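Local atomic coordinates of D-mandelate dehydrogenase (Rhodotorula graminis, PDB entry 2W2K), a protein that probably reduces 2-keto acids to D-2-hydroxyacids such as D-mandelate with a nicotinamide cofactor. Residues P2-R14 and W20-L34. Sequence-based numbering, arbitrary orientation.
Sequences PRPRVLLLGDPAR and WSDFQQKFEVIPANL
Val6 and Leu8 project from one face of strand 5-8 into hollows lined by Phe23, Trp20 and Val29, with Phe27, just past the helix end, beside Val6. The two methyls of Val6 divide the work: CG1, anti to the backbone N (chi1 -178°), meets the edge of Phe23 at CE2, while CG2 sits 3.8 Å from Phe27 CD1. Pro4 CB lies 3.7 Å from Phe27 CD1. Leu8 fits between Val29 and Trp20, its CB 3.8 Å from Val29 CG1. Ala13 CB sits over the face of the Trp20 five-membered ring, 3.8 Å from its centroid, a CH-pi contact. On the other face of the sheet, Arg5 grips Glu28 in a side-on, two-nitrogen salt bridge, NE to OE1 at 2.9 Å and NH2 to OE2 at 3.1 Å; the oxygens lie near the guanidinium plane, but each is met from above the carboxylate plane (planes 65° apart). Ile30 CD1 presses on the guanidinium face, 3.5 Å from Arg5 CZ. A leucine in place of Arg5 would probably leave the Glu28 carboxylate without its charged mate and Ile30 CD1 without the flat surface it covers. Five backbone hydrogen bonds, from Glu28 N–Pro4 O to Ala32 N–Leu8 O, join the parallel strands and their flanks. The segments belong to the beta-alpha-beta unit of strand 5-8, helix 17-26 and strand 28-31, the last outermost in the sheet within this chain; strand 54-57 flanks strand 5-8 on its other side, and helix 310-330 packs against Trp20, Phe23 and Phe27.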
ATOM      1  N   PRO B   2      32.193 -35.221 -23.242  1.00 25.05           N
ATOM      2  CA  PRO B   2      30.713 -35.131 -23.456  1.00 23.95           C
ATOM      3  C   PRO B   2      30.101 -34.129 -22.484  1.00 22.91           C
ATOM      4  O   PRO B   2      30.800 -33.577 -21.634  1.00 24.85           O
ATOM      5  CB  PRO B   2      30.073 -36.484 -23.296  1.00 25.02           C
ATOM      6  N   ARG B   3      28.798 -33.924 -22.612  1.00 18.29           N
ATOM      7  CA  ARG B   3      28.059 -32.897 -21.858  1.00 13.68           C
ATOM      8  C   ARG B   3      28.220 -33.047 -20.338  1.00 10.28           C
ATOM      9  O   ARG B   3      28.075 -34.162 -19.815  1.00 13.21           O
ATOM     10  CB  ARG B   3      26.569 -32.990 -22.181  1.00 11.33           C
ATOM     11  CG  ARG B   3      26.226 -32.968 -23.658  1.00 18.27           C
ATOM     12  CD  ARG B   3      24.724 -32.847 -23.865  1.00 14.45           C
ATOM     13  NE  ARG B   3      24.024 -34.066 -23.479  1.00 17.24           N
ATOM     14  CZ  ARG B   3      22.711 -34.180 -23.301  1.00 15.94           C
ATOM     15  NH1 ARG B   3      21.899 -33.144 -23.487  1.00 16.35           N
ATOM     16  NH2 ARG B   3      22.200 -35.350 -22.939  1.00 11.57           N
ATOM     17  N   PRO B   4      28.487 -31.930 -19.616  1.00  9.85           N
ATOM     18  CA  PRO B   4      28.440 -32.013 -18.141  1.00  7.45           C
ATOM     19  C   PRO B   4      27.036 -32.391 -17.655  1.00  7.39           C
ATOM     20  O   PRO B   4      26.041 -32.153 -18.362  1.00  9.21           O
ATOM     21  CB  PRO B   4      28.794 -30.591 -17.698  1.00  7.90           C
ATOM     22  CG  PRO B   4      29.610 -30.023 -18.885  1.00  8.41           C
ATOM     23  CD  PRO B   4      28.857 -30.573 -20.070  1.00 10.14           C
ATOM     24  N   ARG B   5      26.967 -32.992 -16.461  1.00  5.71           N
ATOM     25  CA  ARG B   5      25.736 -33.579 -15.922  1.00  6.24           C
ATOM     26  C   ARG B   5      25.230 -32.745 -14.712  1.00  5.61           C
ATOM     27  O   ARG B   5      26.038 -32.329 -13.858  1.00  7.92           O
ATOM     28  CB  ARG B   5      26.004 -35.056 -15.507  1.00  7.05           C
ATOM     29  CG  ARG B   5      26.623 -35.941 -16.662  1.00  9.02           C
ATOM     30  CD  ARG B   5      26.844 -37.450 -16.257  1.00  7.30           C
ATOM     31  NE  ARG B   5      25.599 -38.219 -16.277  1.00  7.09           N
ATOM     32  CZ  ARG B   5      25.038 -38.868 -15.250  1.00  9.01           C
ATOM     33  NH1 ARG B   5      25.611 -38.913 -14.044  1.00  8.86           N
ATOM     34  NH2 ARG B   5      23.886 -39.505 -15.444  1.00  7.52           N
ATOM     35  N   VAL B   6      23.915 -32.479 -14.664  1.00  4.48           N
ATOM     36  CA  VAL B   6      23.288 -31.561 -13.672  1.00  4.84           C
ATOM     37  C   VAL B   6      22.117 -32.244 -12.926  1.00  6.23           C
ATOM     38  O   VAL B   6      21.134 -32.680 -13.557  1.00  7.05           O
ATOM     39  CB  VAL B   6      22.792 -30.238 -14.370  1.00  5.80           C
ATOM     40  CG1 VAL B   6      22.165 -29.238 -13.358  1.00  5.14           C
ATOM     41  CG2 VAL B   6      23.930 -29.561 -15.180  1.00  6.05           C
ATOM     42  N   LEU B   7      22.226 -32.357 -11.589  1.00  4.36           N
ATOM     43  CA  LEU B   7      21.135 -32.905 -10.771  1.00  3.85           C
ATOM     44  C   LEU B   7      20.054 -31.824 -10.579  1.00  6.35           C
ATOM     45  O   LEU B   7      20.368 -30.738 -10.099  1.00  6.20           O
ATOM     46  CB  LEU B   7      21.664 -33.362  -9.384  1.00  4.09           C
ATOM     47  CG  LEU B   7      20.612 -34.071  -8.492  1.00  8.13           C
ATOM     48  CD1 LEU B   7      20.301 -35.451  -9.067  1.00  7.33           C
ATOM     49  CD2 LEU B   7      21.144 -34.211  -7.064  1.00  7.21           C
ATOM     50  N   LEU B   8      18.798 -32.155 -10.916  1.00  8.11           N
ATOM     51  CA  LEU B   8      17.629 -31.251 -10.769  1.00  8.96           C
ATOM     52  C   LEU B   8      16.874 -31.553  -9.482  1.00  9.19           C
ATOM     53  O   LEU B   8      16.350 -32.655  -9.338  1.00  7.70           O
ATOM     54  CB  LEU B   8      16.670 -31.417 -11.968  1.00  6.14           C
ATOM     55  CG  LEU B   8      15.332 -30.646 -11.948  1.00  7.53           C
ATOM     56  CD1 LEU B   8      15.567 -29.116 -11.811  1.00  9.58           C
ATOM     57  CD2 LEU B   8      14.513 -30.931 -13.188  1.00 10.18           C
ATOM     58  N   LEU B   9      16.847 -30.591  -8.543  1.00  8.36           N
ATOM     59  CA  LEU B   9      16.120 -30.728  -7.277  1.00  9.62           C
ATOM     60  C   LEU B   9      14.686 -30.221  -7.414  1.00 11.02           C
ATOM     61  O   LEU B   9      14.432 -29.000  -7.446  1.00 10.38           O
ATOM     62  CB  LEU B   9      16.815 -29.975  -6.121  1.00 12.09           C
ATOM     63  CG  LEU B   9      18.196 -30.373  -5.597  1.00 15.83           C
ATOM     64  CD1 LEU B   9      18.571 -29.452  -4.392  1.00 17.58           C
ATOM     65  CD2 LEU B   9      18.282 -31.855  -5.202  1.00 16.49           C
ATOM     66  N   GLY B  10      13.747 -31.157  -7.501  1.00 10.87           N
ATOM     67  CA  GLY B  10      12.337 -30.795  -7.685  1.00 10.17           C
ATOM     68  C   GLY B  10      11.916 -30.486  -9.119  1.00 11.00           C
ATOM     69  O   GLY B  10      12.549 -30.967 -10.079  1.00  9.70           O
ATOM     70  N   ASP B  11      10.864 -29.666  -9.264  1.00 10.47           N
ATOM     71  CA  ASP B  11      10.235 -29.387 -10.573  1.00  9.99           C
ATOM     72  C   ASP B  11      11.162 -28.697 -11.617  1.00 10.28           C
ATOM     73  O   ASP B  11      12.038 -27.903 -11.256  1.00 10.96           O
ATOM     74  CB  ASP B  11       8.975 -28.508 -10.397  1.00 10.66           C
ATOM     75  CG  ASP B  11       7.765 -29.268  -9.827  1.00 19.84           C
ATOM     76  OD1 ASP B  11       7.775 -30.513  -9.764  1.00 15.65           O
ATOM     77  OD2 ASP B  11       6.794 -28.587  -9.429  1.00 21.80           O
ATOM     78  N   PRO B  12      10.962 -28.986 -12.924  1.00 12.00           N
ATOM     79  CA  PRO B  12      11.689 -28.264 -14.001  1.00 10.57           C
ATOM     80  C   PRO B  12      11.174 -26.824 -14.157  1.00 11.72           C
ATOM     81  O   PRO B  12      10.320 -26.381 -13.367  1.00 11.03           O
ATOM     82  CB  PRO B  12      11.373 -29.094 -15.255  1.00 12.28           C
ATOM     83  CG  PRO B  12       9.979 -29.665 -14.954  1.00 15.47           C
ATOM     84  CD  PRO B  12      10.033 -30.003 -13.471  1.00 15.03           C
ATOM     85  N   ALA B  13      11.664 -26.108 -15.171  1.00 11.43           N
ATOM     86  CA  ALA B  13      11.338 -24.674 -15.346  1.00  9.75           C
ATOM     87  C   ALA B  13       9.845 -24.422 -15.638  1.00 12.91           C
ATOM     88  O   ALA B  13       9.185 -25.259 -16.246  1.00 12.81           O
ATOM     89  CB  ALA B  13      12.244 -24.036 -16.460  1.00 12.21           C
ATOM     90  N   ARG B  14       9.319 -23.283 -15.178  1.00 10.05           N
ATOM     91  CA  ARG B  14       7.911 -22.898 -15.422  1.00 13.95           C
ATOM     92  C   ARG B  14       7.724 -21.609 -16.246  1.00 13.95           C
ATOM     93  O   ARG B  14       6.612 -21.329 -16.709  1.00 13.97           O
ATOM     94  CB  ARG B  14       7.154 -22.730 -14.084  1.00 15.76           C
ATOM     95  CG  ARG B  14       6.953 -24.001 -13.276  1.00 19.54           C
ATOM     96  CD  ARG B  14       6.572 -23.675 -11.812  1.00 22.10           C
ATOM     97  NE  ARG B  14       6.608 -24.864 -10.951  1.00 28.33           N
ATOM     98  CZ  ARG B  14       6.968 -24.863  -9.669  1.00 33.50           C
ATOM     99  NH1 ARG B  14       7.335 -23.735  -9.066  1.00 41.75           N
ATOM    100  NH2 ARG B  14       6.977 -25.997  -8.988  1.00 39.79           N
ATOM    101  N   TRP B  20      15.370 -22.752 -20.888  1.00  7.76           N
ATOM    102  CA  TRP B  20      15.372 -24.148 -20.380  1.00  9.17           C
ATOM    103  C   TRP B  20      15.645 -25.210 -21.469  1.00  9.08           C
ATOM    104  O   TRP B  20      16.336 -26.212 -21.200  1.00  9.33           O
ATOM    105  CB  TRP B  20      14.079 -24.458 -19.575  1.00 11.77           C
ATOM    106  CG  TRP B  20      13.970 -25.849 -18.855  1.00  9.21           C
ATOM    107  CD1 TRP B  20      12.983 -26.786 -19.035  1.00 13.19           C
ATOM    108  CD2 TRP B  20      14.836 -26.385 -17.825  1.00 10.48           C
ATOM    109  NE1 TRP B  20      13.196 -27.881 -18.200  1.00 13.70           N
ATOM    110  CE2 TRP B  20      14.321 -27.657 -17.452  1.00 14.50           C
ATOM    111  CE3 TRP B  20      15.998 -25.916 -17.185  1.00 10.12           C
ATOM    112  CZ2 TRP B  20      14.942 -28.471 -16.483  1.00  9.52           C
ATOM    113  CZ3 TRP B  20      16.617 -26.738 -16.209  1.00 10.93           C
ATOM    114  CH2 TRP B  20      16.080 -27.985 -15.870  1.00 11.25           C
ATOM    115  N   SER B  21      15.082 -25.032 -22.672  1.00  9.12           N
ATOM    116  CA  SER B  21      15.393 -25.944 -23.791  1.00  9.82           C
ATOM    117  C   SER B  21      16.876 -25.881 -24.176  1.00  9.98           C
ATOM    118  O   SER B  21      17.501 -26.929 -24.405  1.00  9.73           O
ATOM    119  CB  SER B  21      14.483 -25.667 -25.011  1.00  9.14           C
ATOM    120  OG  SER B  21      13.136 -25.997 -24.691  1.00 14.28           O
ATOM    121  N   ASP B  22      17.434 -24.663 -24.227  1.00  8.72           N
ATOM    122  CA  ASP B  22      18.890 -24.428 -24.426  1.00  9.37           C
ATOM    123  C   ASP B  22      19.748 -25.155 -23.374  1.00  9.38           C
ATOM    124  O   ASP B  22      20.772 -25.806 -23.699  1.00  9.65           O
ATOM    125  CB  ASP B  22      19.188 -22.905 -24.446  1.00  8.76           C
ATOM    126  CG  ASP B  22      20.650 -22.582 -24.697  1.00 12.14           C
ATOM    127  OD1 ASP B  22      21.139 -22.811 -25.834  1.00 15.48           O
ATOM    128  OD2 ASP B  22      21.322 -22.061 -23.767  1.00 13.97           O
ATOM    129  N   PHE B  23      19.317 -25.050 -22.120  1.00  7.14           N
ATOM    130  CA  PHE B  23      20.022 -25.660 -20.961  1.00  9.01           C
ATOM    131  C   PHE B  23      20.062 -27.182 -21.122  1.00  8.23           C
ATOM    132  O   PHE B  23      21.109 -27.800 -20.912  1.00  7.19           O
ATOM    133  CB  PHE B  23      19.336 -25.253 -19.627  1.00  6.29           C
ATOM    134  CG  PHE B  23      20.204 -25.471 -18.378  1.00  8.44           C
ATOM    135  CD1 PHE B  23      21.150 -24.521 -18.004  1.00  6.35           C
ATOM    136  CD2 PHE B  23      20.054 -26.621 -17.576  1.00  7.05           C
ATOM    137  CE1 PHE B  23      21.941 -24.691 -16.861  1.00  5.37           C
ATOM    138  CE2 PHE B  23      20.863 -26.807 -16.394  1.00  3.88           C
ATOM    139  CZ  PHE B  23      21.811 -25.840 -16.058  1.00  8.23           C
ATOM    140  N   GLN B  24      18.936 -27.774 -21.528  1.00  7.68           N
ATOM    141  CA  GLN B  24      18.816 -29.249 -21.664  1.00 10.38           C
ATOM    142  C   GLN B  24      19.580 -29.783 -22.893  1.00  8.93           C
ATOM    143  O   GLN B  24      19.858 -30.980 -22.978  1.00  8.73           O
ATOM    144  CB  GLN B  24      17.351 -29.686 -21.745  1.00  9.68           C
ATOM    145  CG  GLN B  24      16.546 -29.564 -20.437  1.00 10.77           C
ATOM    146  CD  GLN B  24      15.065 -29.832 -20.662  1.00 16.78           C
ATOM    147  OE1 GLN B  24      14.586 -30.956 -20.456  1.00 16.63           O
ATOM    148  NE2 GLN B  24      14.333 -28.806 -21.093  1.00 18.06           N
ATOM    149  N   GLN B  25      19.935 -28.891 -23.821  1.00  8.34           N
ATOM    150  CA  GLN B  25      20.785 -29.270 -24.974  1.00  6.96           C
ATOM    151  C   GLN B  25      22.268 -29.295 -24.554  1.00  8.53           C
ATOM    152  O   GLN B  25      23.000 -30.247 -24.850  1.00 10.62           O
ATOM    153  CB  GLN B  25      20.540 -28.296 -26.160  1.00  9.33           C
ATOM    154  CG  GLN B  25      21.205 -28.698 -27.521  1.00  9.23           C
ATOM    155  CD  GLN B  25      22.733 -28.598 -27.537  1.00 13.01           C
ATOM    156  OE1 GLN B  25      23.417 -29.554 -27.936  1.00 10.76           O
ATOM    157  NE2 GLN B  25      23.278 -27.435 -27.128  1.00 13.86           N
ATOM    158  N   LYS B  26      22.701 -28.246 -23.857  1.00  6.37           N
ATOM    159  CA  LYS B  26      24.091 -28.122 -23.367  1.00  4.94           C
ATOM    160  C   LYS B  26      24.482 -29.128 -22.254  1.00  8.52           C
ATOM    161  O   LYS B  26      25.657 -29.545 -22.162  1.00  8.35           O
ATOM    162  CB  LYS B  26      24.349 -26.671 -22.881  1.00  5.49           C
ATOM    163  CG  LYS B  26      24.298 -25.597 -23.983  1.00 10.63           C
ATOM    164  CD  LYS B  26      24.233 -24.173 -23.393  1.00 11.22           C
ATOM    165  CE  LYS B  26      24.476 -23.100 -24.471  1.00 12.20           C
ATOM    166  NZ  LYS B  26      24.155 -21.708 -23.957  1.00  7.55           N
ATOM    167  N   PHE B  27      23.513 -29.501 -21.417  1.00  7.32           N
ATOM    168  CA  PHE B  27      23.750 -30.302 -20.180  1.00  7.31           C
ATOM    169  C   PHE B  27      22.822 -31.530 -20.105  1.00  6.89           C
ATOM    170  O   PHE B  27      21.644 -31.436 -20.474  1.00  8.70           O
ATOM    171  CB  PHE B  27      23.444 -29.434 -18.941  1.00  6.94           C
ATOM    172  CG  PHE B  27      24.408 -28.282 -18.719  1.00  7.96           C
ATOM    173  CD1 PHE B  27      25.736 -28.522 -18.346  1.00  6.55           C
ATOM    174  CD2 PHE B  27      23.979 -26.949 -18.864  1.00 11.86           C
ATOM    175  CE1 PHE B  27      26.644 -27.450 -18.140  1.00 11.07           C
ATOM    176  CE2 PHE B  27      24.877 -25.870 -18.642  1.00  8.56           C
ATOM    177  CZ  PHE B  27      26.212 -26.135 -18.279  1.00  8.33           C
ATOM    178  N   GLU B  28      23.330 -32.677 -19.633  1.00  6.25           N
ATOM    179  CA  GLU B  28      22.449 -33.824 -19.301  1.00  6.69           C
ATOM    180  C   GLU B  28      21.782 -33.570 -17.937  1.00  8.92           C
ATOM    181  O   GLU B  28      22.456 -33.620 -16.901  1.00  8.27           O
ATOM    182  CB  GLU B  28      23.238 -35.157 -19.273  1.00  8.33           C
ATOM    183  CG  GLU B  28      22.371 -36.374 -18.893  1.00  8.37           C
ATOM    184  CD  GLU B  28      23.191 -37.637 -18.624  1.00 10.66           C
ATOM    185  OE1 GLU B  28      24.424 -37.605 -18.807  1.00  8.77           O
ATOM    186  OE2 GLU B  28      22.595 -38.645 -18.181  1.00 12.46           O
ATOM    187  N   VAL B  29      20.469 -33.293 -17.941  1.00  7.93           N
ATOM    188  CA  VAL B  29      19.715 -32.967 -16.699  1.00  6.40           C
ATOM    189  C   VAL B  29      19.077 -34.220 -16.109  1.00  9.10           C
ATOM    190  O   VAL B  29      18.311 -34.930 -16.797  1.00  7.98           O
ATOM    191  CB  VAL B  29      18.632 -31.850 -16.948  1.00  7.76           C
ATOM    192  CG1 VAL B  29      17.810 -31.552 -15.639  1.00  8.74           C
ATOM    193  CG2 VAL B  29      19.317 -30.560 -17.379  1.00  5.80           C
ATOM    194  N   ILE B  30      19.427 -34.498 -14.848  1.00  6.64           N
ATOM    195  CA  ILE B  30      19.019 -35.715 -14.105  1.00  7.32           C
ATOM    196  C   ILE B  30      17.960 -35.385 -13.004  1.00  9.52           C
ATOM    197  O   ILE B  30      18.283 -34.707 -12.026  1.00  8.42           O
ATOM    198  CB  ILE B  30      20.264 -36.387 -13.412  1.00  8.82           C
ATOM    199  CG1 ILE B  30      21.474 -36.495 -14.381  1.00  8.15           C
ATOM    200  CG2 ILE B  30      19.868 -37.737 -12.764  1.00  9.93           C
ATOM    201  CD1 ILE B  30      22.840 -36.596 -13.637  1.00 13.17           C
ATOM    202  N   PRO B  31      16.694 -35.840 -13.158  1.00 10.23           N
ATOM    203  CA  PRO B  31      15.721 -35.642 -12.045  1.00 11.69           C
ATOM    204  C   PRO B  31      16.108 -36.379 -10.738  1.00 13.09           C
ATOM    205  O   PRO B  31      16.397 -37.578 -10.770  1.00 11.16           O
ATOM    206  CB  PRO B  31      14.396 -36.195 -12.622  1.00 14.90           C
ATOM    207  CG  PRO B  31      14.588 -36.211 -14.095  1.00 18.34           C
ATOM    208  CD  PRO B  31      16.062 -36.498 -14.319  1.00 13.73           C
ATOM    209  N   ALA B  32      16.128 -35.675  -9.596  1.00 13.40           N
ATOM    210  CA  ALA B  32      16.439 -36.318  -8.297  1.00  9.00           C
ATOM    211  C   ALA B  32      15.338 -37.304  -7.853  1.00 10.13           C
ATOM    212  O   ALA B  32      15.605 -38.270  -7.108  1.00  9.87           O
ATOM    213  CB  ALA B  32      16.702 -35.244  -7.185  1.00  9.09           C
ATOM    214  N   ASN B  33      14.111 -37.089  -8.329  1.00 11.88           N
ATOM    215  CA  ASN B  33      12.978 -37.954  -7.963  1.00 12.69           C
ATOM    216  C   ASN B  33      12.838 -38.114  -6.437  1.00 13.58           C
ATOM    217  O   ASN B  33      12.768 -39.239  -5.907  1.00 13.75           O
ATOM    218  CB  ASN B  33      13.086 -39.326  -8.670  1.00 15.35           C
ATOM    219  CG  ASN B  33      12.831 -39.237 -10.179  1.00 17.68           C
ATOM    220  OD1 ASN B  33      12.017 -38.438 -10.635  1.00 21.83           O
ATOM    221  ND2 ASN B  33      13.530 -40.063 -10.955  1.00 20.94           N
ATOM    222  N   LEU B  34      12.802 -36.988  -5.730  1.00 10.97           N
ATOM    223  CA  LEU B  34      12.899 -37.032  -4.255  1.00 15.33           C
ATOM    224  C   LEU B  34      11.712 -37.741  -3.576  1.00 14.15           C
ATOM    225  O   LEU B  34      10.571 -37.629  -4.041  1.00 17.37           O
ATOM    226  CB  LEU B  34      13.097 -35.616  -3.683  1.00 13.76           C
ATOM    227  CG  LEU B  34      14.404 -34.871  -4.022  1.00 11.16           C
ATOM    228  CD1 LEU B  34      14.215 -33.382  -3.740  1.00  6.32           C
ATOM    229  CD2 LEU B  34      15.602 -35.407  -3.260  1.00 13.65           C
TER
HETATM  230  O   HOH W   1      26.603 -36.559 -20.319  1.00  8.95           O
HETATM  231  O   HOH W   2      12.982 -34.145  -7.121  1.00 12.96           O